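Local coordinates for protein histidine kinase (Methanosarcina mazei, PDB 3LI9) that probably phosphorylates its own histidine from ATP in signal transduction, the chain described here being the extracellular sensor domain of this membrane kinase, at residues Q37-T42 against P70-V75; S60-I65 against F103-N108. All coordinates share one frame; numbering follows the deposited sequence.

Contact 1 of 2, residues Q37-T42 against P70-V75; sequences QAIART and PQLIGV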
loop_
_atom_site.group_PDB
_atom_site.type_symbol
_atom_site.label_atom_id
_atom_site.label_comp_id
_atom_site.label_asym_id
_atom_site.label_seq_id
_atom_site.Cartn_x
_atom_site.Cartn_y
_atom_site.Cartn_z
ATOM N N GLN A 37 4.312 1.445 7.729
ATOM C CA GLN A 37 5.318 2.390 7.225
ATOM C C GLN A 37 6.460 2.521 8.252
ATOM O O GLN A 37 7.681 2.565 7.833
ATOM C CB GLN A 37 4.649 3.775 7.027
ATOM C CG GLN A 37 5.577 4.935 6.658
ATOM C CD GLN A 37 4.757 6.179 6.422
ATOM O OE1 GLN A 37 4.134 6.752 7.339
ATOM N NE2 GLN A 37 4.784 6.615 5.227
ATOM N N ALA A 38 6.109 2.599 9.542
ATOM C CA ALA A 38 7.137 2.791 10.608
ATOM C C ALA A 38 8.020 1.521 10.698
ATOM O O ALA A 38 9.202 1.648 11.050
ATOM C CB ALA A 38 6.447 3.044 11.957
ATOM N N ILE A 39 7.514 0.337 10.326
ATOM C CA ILE A 39 8.354 -0.885 10.400
ATOM C C ILE A 39 9.459 -0.774 9.353
ATOM O O ILE A 39 10.664 -0.930 9.641
ATOM C CB ILE A 39 7.525 -2.118 10.093
ATOM C CG1 ILE A 39 6.503 -2.338 11.247
ATOM C CG2 ILE A 39 8.484 -3.404 9.964
ATOM C CD1 ILE A 39 5.467 -3.463 10.955
ATOM N N ALA A 40 9.045 -0.493 8.113
ATOM C CA ALA A 40 10.074 -0.292 7.043
ATOM C C ALA A 40 11.065 0.851 7.338
ATOM O O ALA A 40 12.267 0.719 7.078
ATOM C CB ALA A 40 9.394 -0.046 5.699
ATOM N N ARG A 41 10.560 1.963 7.835
ATOM C CA ARG A 41 11.420 3.098 8.158
ATOM C C ARG A 41 12.388 2.779 9.279
ATOM O O ARG A 41 13.555 3.196 9.207
ATOM C CB ARG A 41 10.564 4.279 8.516
ATOM C CG ARG A 41 11.415 5.556 8.450
ATOM C CD ARG A 41 10.490 6.823 8.222
ATOM N NE ARG A 41 11.337 8.003 8.070
ATOM C CZ ARG A 41 11.749 8.768 9.079
ATOM N NH1 ARG A 41 11.411 8.448 10.324
ATOM N NH2 ARG A 41 12.543 9.823 8.862
ATOM N N THR A 42 11.928 2.046 10.298
ATOM C CA THR A 42 12.802 1.739 11.423
ATOM C C THR A 42 13.904 0.749 10.965
ATOM O O THR A 42 15.070 0.906 11.330
ATOM C CB THR A 42 12.011 1.146 12.540
ATOM O OG1 THR A 42 11.130 2.177 12.985
ATOM C CG2 THR A 42 12.963 0.868 13.759
ATOM N N PRO A 70 2.329 -10.754 11.329
ATOM C CA PRO A 70 1.530 -11.597 10.444
ATOM C C PRO A 70 0.771 -10.793 9.385
ATOM O O PRO A 70 0.270 -11.412 8.433
ATOM C CB PRO A 70 0.528 -12.317 11.376
ATOM C CG PRO A 70 0.870 -11.907 12.775
ATOM C CD PRO A 70 1.940 -10.771 12.738
ATOM N N GLN A 71 0.700 -9.495 9.560
ATOM C CA GLN A 71 0.031 -8.606 8.561
ATOM C C GLN A 71 0.936 -8.386 7.368
ATOM O O GLN A 71 0.520 -7.710 6.395
ATOM C CB GLN A 71 -0.438 -7.269 9.173
ATOM C CG GLN A 71 0.676 -6.173 9.304
ATOM C CD GLN A 71 1.611 -6.424 10.507
ATOM O OE1 GLN A 71 1.532 -7.473 11.220
ATOM N NE2 GLN A 71 2.519 -5.467 10.730
ATOM N N LEU A 72 2.219 -8.805 7.497
ATOM C CA LEU A 72 3.186 -8.687 6.355
ATOM C C LEU A 72 3.339 -10.007 5.646
ATOM O O LEU A 72 3.232 -11.085 6.264
ATOM C CB LEU A 72 4.575 -8.251 6.836
ATOM C CG LEU A 72 4.640 -6.944 7.668
ATOM C CD1 LEU A 72 6.065 -6.617 8.060
ATOM C CD2 LEU A 72 4.004 -5.738 6.885
ATOM N N ILE A 73 3.624 -9.954 4.323
ATOM C CA ILE A 73 3.942 -11.148 3.597
ATOM C C ILE A 73 5.407 -11.160 3.069
ATOM O O ILE A 73 5.886 -12.175 2.611
ATOM C CB ILE A 73 2.926 -11.357 2.425
ATOM C CG1 ILE A 73 2.953 -12.797 1.932
ATOM C CG2 ILE A 73 3.204 -10.346 1.249
ATOM C CD1 ILE A 73 1.642 -13.160 1.098
ATOM N N GLY A 74 6.072 -10.021 3.145
ATOM C CA GLY A 74 7.434 -9.944 2.721
ATOM C C GLY A 74 8.133 -8.832 3.491
ATOM O O GLY A 74 7.543 -7.812 3.842
ATOM N N VAL A 75 9.417 -9.031 3.715
ATOM C CA VAL A 75 10.276 -7.976 4.271
ATOM C C VAL A 75 11.599 -8.113 3.502
ATOM O O VAL A 75 12.092 -9.217 3.227
ATOM C CB VAL A 75 10.587 -8.193 5.791
ATOM C CG1 VAL A 75 11.526 -7.041 6.388
ATOM C CG2 VAL A 75 9.295 -8.247 6.600
#

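Contact 2 of 2, residues S60-I65 against F103-N108; sequences SIIKRI and FVPYCN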
loop_
_atom_site.group_PDB
_atom_site.type_symbol
_atom_site.label_atom_id
_atom_site.label_comp_id
_atom_site.label_asym_id
_atom_site.label_seq_id
_atom_site.Cartn_x
_atom_site.Cartn_y
_atom_site.Cartn_z
ATOM N N SER A 60 18.635 -12.759 8.930
ATOM C CA SER A 60 17.926 -13.216 10.119
ATOM C C SER A 60 17.003 -12.109 10.661
ATOM O O SER A 60 15.894 -12.397 11.214
ATOM C CB SER A 60 18.913 -13.571 11.199
ATOM O OG SER A 60 19.452 -14.826 10.809
ATOM N N ILE A 61 17.483 -10.876 10.609
ATOM C CA ILE A 61 16.712 -9.716 11.112
ATOM C C ILE A 61 15.415 -9.564 10.286
ATOM O O ILE A 61 14.293 -9.444 10.860
ATOM C CB ILE A 61 17.558 -8.430 11.058
ATOM C CG1 ILE A 61 18.630 -8.476 12.211
ATOM C CG2 ILE A 61 16.614 -7.151 11.146
ATOM C CD1 ILE A 61 19.820 -7.449 12.033
ATOM N N ILE A 62 15.512 -9.592 8.952
ATOM C CA ILE A 62 14.268 -9.349 8.173
ATOM C C ILE A 62 13.342 -10.548 8.314
ATOM O O ILE A 62 12.116 -10.358 8.266
ATOM C CB ILE A 62 14.500 -9.044 6.683
ATOM C CG1 ILE A 62 15.303 -10.152 5.971
ATOM C CG2 ILE A 62 15.298 -7.736 6.602
ATOM C CD1 ILE A 62 15.497 -9.914 4.359
ATOM N N LYS A 63 13.889 -11.753 8.510
ATOM C CA LYS A 63 13.037 -12.945 8.740
ATOM C C LYS A 63 12.291 -12.842 10.050
ATOM O O LYS A 63 11.084 -13.178 10.109
ATOM C CB LYS A 63 13.888 -14.212 8.735
ATOM C CG LYS A 63 13.045 -15.499 8.817
ATOM C CD LYS A 63 13.870 -16.788 8.642
ATOM C CE LYS A 63 14.532 -16.805 7.295
ATOM N NZ LYS A 63 15.543 -17.911 7.259
ATOM N N ARG A 64 12.980 -12.325 11.073
ATOM C CA ARG A 64 12.318 -12.132 12.388
ATOM C C ARG A 64 11.190 -11.094 12.264
ATOM O O ARG A 64 10.094 -11.272 12.807
ATOM C CB ARG A 64 13.353 -11.786 13.477
ATOM C CG ARG A 64 12.735 -11.578 14.857
ATOM C CD ARG A 64 12.169 -12.960 15.307
ATOM N NE ARG A 64 11.760 -12.915 16.762
ATOM C CZ ARG A 64 12.638 -13.141 17.761
ATOM N NH1 ARG A 64 13.877 -13.410 17.509
ATOM N NH2 ARG A 64 12.200 -13.162 19.022
ATOM N N ILE A 65 11.468 -9.978 11.565
ATOM C CA ILE A 65 10.445 -8.936 11.459
ATOM C C ILE A 65 9.242 -9.535 10.693
ATOM O O ILE A 65 8.091 -9.254 11.013
ATOM C CB ILE A 65 11.051 -7.731 10.688
ATOM C CG1 ILE A 65 12.075 -7.023 11.586
ATOM C CG2 ILE A 65 9.905 -6.711 10.275
ATOM C CD1 ILE A 65 12.835 -5.908 10.865
ATOM N N PHE A 103 23.372 -7.103 -2.395
ATOM C CA PHE A 103 22.519 -7.600 -1.264
ATOM C C PHE A 103 21.090 -7.172 -1.498
ATOM O O PHE A 103 20.735 -6.028 -1.270
ATOM C CB PHE A 103 23.036 -7.046 0.079
ATOM C CG PHE A 103 22.543 -7.796 1.285
ATOM C CD1 PHE A 103 22.423 -9.195 1.280
ATOM C CD2 PHE A 103 22.175 -7.079 2.445
ATOM C CE1 PHE A 103 22.013 -9.869 2.383
ATOM C CE2 PHE A 103 21.713 -7.796 3.581
ATOM C CZ PHE A 103 21.635 -9.191 3.541
ATOM N N VAL A 104 20.262 -8.133 -1.979
ATOM C CA VAL A 104 18.875 -7.858 -2.376
ATOM C C VAL A 104 17.910 -8.937 -1.823
ATOM O O VAL A 104 17.061 -9.463 -2.558
ATOM C CB VAL A 104 18.737 -7.707 -3.925
ATOM C CG1 VAL A 104 19.346 -6.305 -4.400
ATOM C CG2 VAL A 104 19.363 -8.907 -4.657
ATOM N N PRO A 105 18.045 -9.276 -0.537
ATOM C CA PRO A 105 17.234 -10.416 -0.025
ATOM C C PRO A 105 15.731 -10.061 0.113
ATOM O O PRO A 105 15.385 -9.044 0.737
ATOM C CB PRO A 105 17.888 -10.740 1.320
ATOM C CG PRO A 105 18.404 -9.318 1.822
ATOM C CD PRO A 105 18.894 -8.662 0.508
ATOM N N TYR A 106 14.869 -10.936 -0.425
ATOM C CA TYR A 106 13.398 -10.755 -0.316
ATOM C C TYR A 106 12.912 -11.931 0.521
ATOM O O TYR A 106 12.819 -13.066 0.021
ATOM C CB TYR A 106 12.769 -10.760 -1.720
ATOM C CG TYR A 106 11.256 -10.676 -1.703
ATOM C CD1 TYR A 106 10.631 -9.712 -0.963
ATOM C CD2 TYR A 106 10.470 -11.547 -2.470
ATOM C CE1 TYR A 106 9.186 -9.583 -0.961
ATOM C CE2 TYR A 106 9.084 -11.430 -2.460
ATOM C CZ TYR A 106 8.469 -10.417 -1.736
ATOM O OH TYR A 106 7.105 -10.308 -1.673
ATOM N N CYS A 107 12.675 -11.691 1.809
ATOM C CA CYS A 107 12.245 -12.746 2.740
ATOM C C CYS A 107 10.719 -12.715 2.726
ATOM O O CYS A 107 10.128 -11.694 3.042
ATOM C CB CYS A 107 12.829 -12.441 4.112
ATOM S SG CYS A 107 12.245 -13.695 5.296
ATOM N N ASN A 108 10.103 -13.811 2.291
ATOM C CA ASN A 108 8.636 -13.795 2.076
ATOM C C ASN A 108 7.963 -15.107 2.324
ATOM O O ASN A 108 8.604 -16.151 2.338
ATOM C CB ASN A 108 8.332 -13.322 0.634
ATOM C CG ASN A 108 8.748 -14.359 -0.402
ATOM O OD1 ASN A 108 9.940 -14.407 -0.891
ATOM N ND2 ASN A 108 7.847 -15.237 -0.692
#

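Contact 1 of 2, residues Q37-T42 against P70-V75
I39 carries the helical side of this small contact, meeting Q71 and L72 of the turn that leads into strand 74-79. Only 105 Å² is buried in all, and no hydrogen bond joins the two segments. Along 37-42, the first feature is the carbonyl of A38, which accepts twice from T42: the helical N-H comes at 2.9 Å (T42 N to A38 O), and the hydroxyl arrives from the other face of the carbonyl plane at 2.8 Å (T42 OG1 to A38 O), tilted 27° from that plane. I39 follows, its CB directed at 70-75. CG1 stands opposite the carbonyl carbon (chi1 -68°) and the chain is extended beyond it, which carries CD1 out to the turn. I39 CD1 lies 3.6 Å from Q71 NE2. A looser apolar contact, I39 CD1 to L72 CD1, measures 4.3 Å.

The Q71 side chain approaches from the opposite direction to I39 and is folded at its second torsion (chi2 -78°), which swings the amide toward the helix. NE2 donates to N36 OD1, one residue before the helical segment, and to N69 OD1 of its own turn. These two bonds should fix the amide's rotation and satisfy its nitrogen; the I39 methyl sits beyond that nitrogen, nearly in line with the CD-NE2 bond. L72, a buried residue, also rests on V169 and V171 of strand 162-172. Immediately after it, I73 and G74 both face D170, which makes a classic beta bulge at the start of strand 74-79. Helix 13-48 thus packs on the loop that enters strand 74-79, where the long N-terminal helix runs beside the membrane-distal sheet, the architecture expected of a double-Cache (PDC-fold) sensor domain.

Contact 2 of 2, residues S60-I65 against F103-N108
This is a buried, apolar helix-on-sheet contact, in which helix 55-67 lies over strand 105-108 of the antiparallel sheet that also holds strands 74-79 and 115-118. The short axes approach to 8.4 Å and run roughly the same way, 29° apart, while the CA atoms of K63 and C107 come within 6.1 Å. No hydrogen bond crosses the 189 Å² interface; the direct contacts between the two segments are van der Waals packing.

I62 supplies the main projection. Its CG1 sits between the backbone N and the carbonyl carbon (chi1 56°), and the extended end carries CD1 over the strand. That methyl touches C107 CB at 3.7 Å and P105 CG at 3.9 Å, and lies as near to P105 O (3.7 Å from I62 CD1), so it spans two alternate strand residues whose side chains both point to the helix. C107 answers from the strand: SG, anti to its backbone N, reaches the helix backbone at K63 CA (3.6 Å). The K63 chain packs on SG through CB, and its end then turns away.

Beyond these atoms, I62 also rests on V75 and L77 of strand 74-79 and on L43 of helix 13-48, and I116 of strand 115-118 packs against P105, C107 and K63.

Contacts 1 and 2 have centres about 11 Å apart on the same side of the chain's centre, and they touch directly. Along the chain their segments alternate: 37-42, 60-65, 70-75, then 103-108. Strands 74-79 and 105-108 are antiparallel neighbours in one sheet, joined where V75 N lies 2.8 Å from C107 O in a probable hydrogen bond. On the helical side, I39 CG2 meets I65 CG2 at 3.6 Å, bringing helices 13-48 and 55-67 together, while V75 CG1 packs on I62 CB at 3.6 Å. The two contacts thus form one continuous packing layer between the two helices and the sheet within the Cache domain of the extracellular sensor.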